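PDB 7B04: nitrite oxidoreductase subunit A from Kuenenia stuttgartiensis, which belongs to the molybdopterin oxidoreductase family, resembles NarG, and holds a molybdenum atom, two MD1 ligands and an iron/sulfur cluster. Local coordinates for residues L481-Y492 against E842-G850. Numbering follows the deposited sequence.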
loop_
_atom_site.group_PDB
_atom_site.type_symbol
_atom_site.label_atom_id
_atom_site.label_comp_id
_atom_site.label_asym_id
_atom_site.label_seq_id
_atom_site.Cartn_x
_atom_site.Cartn_y
_atom_site.Cartn_z
ATOM N N LEU B 481 -24.242 -18.069 35.753
ATOM C CA LEU B 481 -23.542 -18.235 34.482
ATOM C C LEU B 481 -22.068 -18.532 34.706
ATOM O O LEU B 481 -21.465 -19.325 33.974
ATOM C CB LEU B 481 -23.707 -16.987 33.612
ATOM C CG LEU B 481 -22.968 -17.048 32.273
ATOM C CD1 LEU B 481 -23.482 -18.199 31.413
ATOM C CD2 LEU B 481 -23.067 -15.722 31.531
ATOM N N LEU B 482 -21.472 -17.911 35.726
ATOM C CA LEU B 482 -20.079 -18.192 36.046
ATOM C C LEU B 482 -19.903 -19.640 36.487
ATOM O O LEU B 482 -18.937 -20.304 36.089
ATOM C CB LEU B 482 -19.592 -17.231 37.129
ATOM C CG LEU B 482 -18.095 -16.928 37.179
ATOM C CD1 LEU B 482 -17.863 -15.526 37.716
ATOM C CD2 LEU B 482 -17.370 -17.949 38.032
ATOM N N GLU B 483 -20.822 -20.147 37.315
ATOM C CA GLU B 483 -20.804 -21.570 37.636
ATOM C C GLU B 483 -20.952 -22.414 36.377
ATOM O O GLU B 483 -20.226 -23.397 36.196
ATOM C CB GLU B 483 -21.896 -21.911 38.651
ATOM C CG GLU B 483 -21.523 -21.587 40.094
ATOM C CD GLU B 483 -20.430 -22.487 40.642
ATOM O OE1 GLU B 483 -20.353 -23.663 40.227
ATOM O OE2 GLU B 483 -19.641 -22.014 41.489
ATOM N N MET B 484 -21.920 -22.039 35.550
ATOM C CA MET B 484 -22.134 -22.756 34.279
ATOM C C MET B 484 -20.862 -22.575 33.454
ATOM O O MET B 484 -20.415 -23.538 32.843
ATOM C CB MET B 484 -23.348 -22.215 33.527
ATOM C CG MET B 484 -24.663 -22.505 34.211
ATOM S SD MET B 484 -26.086 -22.520 33.114
ATOM C CE MET B 484 -26.466 -24.261 33.055
ATOM N N TYR B 485 -20.251 -21.396 33.482
ATOM C CA TYR B 485 -18.994 -21.258 32.704
ATOM C C TYR B 485 -17.904 -22.165 33.284
ATOM O O TYR B 485 -17.135 -22.736 32.517
ATOM C CB TYR B 485 -18.609 -19.798 32.478
ATOM C CG TYR B 485 -18.951 -19.297 31.101
ATOM C CD1 TYR B 485 -18.141 -19.552 30.013
ATOM C CD2 TYR B 485 -20.112 -18.598 30.879
ATOM C CE1 TYR B 485 -18.462 -19.106 28.748
ATOM C CE2 TYR B 485 -20.452 -18.151 29.619
ATOM C CZ TYR B 485 -19.629 -18.405 28.548
ATOM O OH TYR B 485 -20.000 -17.950 27.324
ATOM N N LYS B 486 -17.862 -22.298 34.607
ATOM C CA LYS B 486 -16.869 -23.138 35.319
ATOM C C LYS B 486 -17.003 -24.576 34.825
ATOM O O LYS B 486 -15.997 -25.242 34.718
ATOM C CB LYS B 486 -17.216 -23.110 36.807
ATOM C CG LYS B 486 -16.264 -22.345 37.707
ATOM C CD LYS B 486 -16.832 -22.183 39.088
ATOM C CE LYS B 486 -16.198 -21.067 39.883
ATOM N NZ LYS B 486 -17.226 -20.224 40.526
ATOM N N ILE B 487 -18.221 -25.046 34.604
ATOM C CA ILE B 487 -18.418 -26.378 34.059
ATOM C C ILE B 487 -18.213 -26.379 32.554
ATOM O O ILE B 487 -17.833 -27.405 31.979
ATOM C CB ILE B 487 -19.790 -26.932 34.487
ATOM C CG1 ILE B 487 -20.114 -26.414 35.889
ATOM C CG2 ILE B 487 -19.736 -28.441 34.540
ATOM C CD1 ILE B 487 -21.354 -26.997 36.526
ATOM N N HIS B 488 -18.481 -25.261 31.880
ATOM C CA HIS B 488 -18.240 -25.223 30.438
ATOM C C HIS B 488 -16.746 -25.287 30.135
ATOM O O HIS B 488 -16.329 -25.923 29.163
ATOM C CB HIS B 488 -18.832 -23.960 29.806
ATOM C CG HIS B 488 -18.709 -23.921 28.310
ATOM N ND1 HIS B 488 -18.998 -25.006 27.509
ATOM C CD2 HIS B 488 -18.297 -22.936 27.477
ATOM C CE1 HIS B 488 -18.791 -24.681 26.246
ATOM N NE2 HIS B 488 -18.363 -23.433 26.200
ATOM N N LEU B 489 -15.924 -24.645 30.965
ATOM C CA LEU B 489 -14.502 -24.497 30.688
ATOM C C LEU B 489 -13.676 -25.732 31.032
ATOM O O LEU B 489 -12.443 -25.681 30.894
ATOM C CB LEU B 489 -13.967 -23.294 31.467
ATOM C CG LEU B 489 -14.434 -21.913 31.011
ATOM C CD1 LEU B 489 -14.125 -20.847 32.059
ATOM C CD2 LEU B 489 -13.785 -21.561 29.686
ATOM N N ARG B 490 -14.306 -26.834 31.444
ATOM C CA ARG B 490 -13.559 -28.059 31.728
ATOM C C ARG B 490 -12.991 -28.699 30.467
ATOM O O ARG B 490 -12.051 -29.498 30.555
ATOM C CB ARG B 490 -14.450 -29.062 32.462
ATOM N N ASP B 491 -13.576 -28.410 29.305
ATOM C CA ASP B 491 -13.078 -28.904 28.030
ATOM C C ASP B 491 -11.972 -28.039 27.454
ATOM O O ASP B 491 -11.440 -28.357 26.385
ATOM C CB ASP B 491 -14.209 -29.030 27.018
ATOM C CG ASP B 491 -15.292 -29.969 27.493
ATOM O OD1 ASP B 491 -15.219 -30.431 28.654
ATOM O OD2 ASP B 491 -16.199 -30.272 26.705
ATOM N N TYR B 492 -11.647 -26.940 28.111
ATOM C CA TYR B 492 -10.653 -26.000 27.631
ATOM C C TYR B 492 -9.479 -25.921 28.595
ATOM O O TYR B 492 -8.945 -24.841 28.891
ATOM C CB TYR B 492 -11.311 -24.654 27.377
ATOM C CG TYR B 492 -12.281 -24.817 26.233
ATOM C CD1 TYR B 492 -11.850 -24.690 24.923
ATOM C CD2 TYR B 492 -13.595 -25.212 26.455
ATOM C CE1 TYR B 492 -12.713 -24.881 23.873
ATOM C CE2 TYR B 492 -14.464 -25.410 25.407
ATOM C CZ TYR B 492 -14.018 -25.242 24.115
ATOM O OH TYR B 492 -14.870 -25.432 23.048
ATOM N N GLU B 842 -25.075 -22.877 20.352
ATOM C CA GLU B 842 -24.125 -21.795 20.563
ATOM C C GLU B 842 -24.607 -20.832 21.643
ATOM O O GLU B 842 -24.237 -19.657 21.643
ATOM C CB GLU B 842 -23.876 -21.055 19.251
ATOM C CG GLU B 842 -22.608 -21.465 18.515
ATOM C CD GLU B 842 -22.684 -21.167 17.028
ATOM O OE1 GLU B 842 -23.583 -21.718 16.358
ATOM O OE2 GLU B 842 -21.862 -20.369 16.532
ATOM N N ASN B 843 -25.451 -21.314 22.561
ATOM C CA ASN B 843 -25.844 -20.489 23.700
ATOM C C ASN B 843 -24.632 -20.100 24.538
ATOM O O ASN B 843 -24.528 -18.958 25.002
ATOM C CB ASN B 843 -26.884 -21.219 24.551
ATOM C CG ASN B 843 -26.435 -22.606 24.968
ATOM O OD1 ASN B 843 -25.309 -23.020 24.691
ATOM N ND2 ASN B 843 -27.318 -23.334 25.642
ATOM N N PHE B 844 -23.710 -21.033 24.740
ATOM C CA PHE B 844 -22.433 -20.747 25.371
ATOM C C PHE B 844 -21.419 -20.306 24.323
ATOM O O PHE B 844 -21.542 -20.611 23.135
ATOM C CB PHE B 844 -21.899 -21.978 26.105
ATOM C CG PHE B 844 -22.590 -22.263 27.403
ATOM C CD1 PHE B 844 -22.225 -21.591 28.557
ATOM C CD2 PHE B 844 -23.596 -23.211 27.474
ATOM C CE1 PHE B 844 -22.854 -21.854 29.756
ATOM C CE2 PHE B 844 -24.229 -23.479 28.670
ATOM C CZ PHE B 844 -23.858 -22.800 29.812
ATOM N N ILE B 845 -20.400 -19.579 24.781
ATOM C CA ILE B 845 -19.268 -19.241 23.925
ATOM C C ILE B 845 -18.418 -20.504 23.812
ATOM O O ILE B 845 -17.642 -20.833 24.710
ATOM C CB ILE B 845 -18.467 -18.056 24.466
ATOM C CG1 ILE B 845 -19.339 -16.798 24.481
ATOM C CG2 ILE B 845 -17.223 -17.823 23.624
ATOM C CD1 ILE B 845 -18.731 -15.637 25.231
ATOM N N VAL B 846 -18.578 -21.222 22.705
ATOM C CA VAL B 846 -17.932 -22.509 22.491
ATOM C C VAL B 846 -17.064 -22.415 21.246
ATOM O O VAL B 846 -17.308 -21.593 20.356
ATOM C CB VAL B 846 -18.980 -23.641 22.364
ATOM C CG1 VAL B 846 -19.782 -23.491 21.075
ATOM C CG2 VAL B 846 -18.327 -25.016 22.453
ATOM N N HIS B 847 -16.036 -23.258 21.187
ATOM C CA HIS B 847 -15.215 -23.375 19.991
ATOM C C HIS B 847 -15.861 -24.358 19.025
ATOM O O HIS B 847 -16.287 -25.447 19.425
ATOM C CB HIS B 847 -13.798 -23.834 20.330
ATOM C CG HIS B 847 -12.952 -24.091 19.123
ATOM N ND1 HIS B 847 -12.914 -25.313 18.487
ATOM C CD2 HIS B 847 -12.128 -23.277 18.424
ATOM C CE1 HIS B 847 -12.095 -25.244 17.454
ATOM N NE2 HIS B 847 -11.604 -24.020 17.393
ATOM N N ARG B 848 -15.934 -23.970 17.757
ATOM C CA ARG B 848 -16.485 -24.822 16.716
ATOM C C ARG B 848 -15.566 -24.792 15.505
ATOM O O ARG B 848 -15.010 -23.745 15.164
ATOM C CB ARG B 848 -17.897 -24.374 16.311
ATOM C CG ARG B 848 -18.931 -24.497 17.415
ATOM C CD ARG B 848 -20.319 -24.140 16.909
ATOM N NE ARG B 848 -20.809 -25.113 15.937
ATOM C CZ ARG B 848 -21.980 -25.025 15.316
ATOM N NH1 ARG B 848 -22.344 -25.959 14.449
ATOM N NH2 ARG B 848 -22.789 -24.003 15.561
ATOM N N GLU B 849 -15.419 -25.944 14.859
ATOM C CA GLU B 849 -14.616 -26.039 13.653
ATOM C C GLU B 849 -15.398 -25.478 12.472
ATOM O O GLU B 849 -16.627 -25.411 12.487
ATOM C CB GLU B 849 -14.210 -27.487 13.375
ATOM C CG GLU B 849 -13.305 -28.110 14.429
ATOM C CD GLU B 849 -11.927 -27.474 14.481
ATOM O OE1 GLU B 849 -11.449 -26.985 13.435
ATOM O OE2 GLU B 849 -11.315 -27.468 15.569
ATOM N N GLY B 850 -14.670 -25.013 11.467
ATOM C CA GLY B 850 -15.301 -24.444 10.304
ATOM C C GLY B 850 -16.013 -25.475 9.453
ATOM O O GLY B 850 -15.642 -26.653 9.418
#
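With CG anti to its carbonyl carbon (chi1 -76°), F844 sends its ring against helix 481-488, and H488, CG anti to the backbone N (chi1 -175°), carries its imidazole out to F844 and I845. Y485, H488 and F844 form an aromatic cluster. A flat phenyl suits this place because its edge can point, T-shaped, at the face of Y485, centroids 5.5 Å apart, and also take M484 CB near its plane; M484 SD, 4.0 Å from F844 CZ, adds a Met-aromatic contact. Imidazole offers a face to F844 CB, a CH-pi contact, and an N-H to the backbone.

Three side chains with polar ends bind the backbone of 842-850. I845 N gives a hydrogen bond to Y485 OH, though the position of that oxygen is less certain. H488 NE2 donates to I845 O at 3.1 Å, the oxygen lying in the imidazole plane but the donor well above the carbonyl plane. Tyrosine is a long aromatic arm ending in a hydroxyl, and from beyond the helix Y492 OH accepts a hydrogen bond from H847 N (3.1 Å).

The H847 side chain is about 9 Å from a bound MD1. The joined segments pack against helix 355-368, through Y492 and H847, and against helix 535-541, through I845, while H847 pairs through its backbone with strand 860-862.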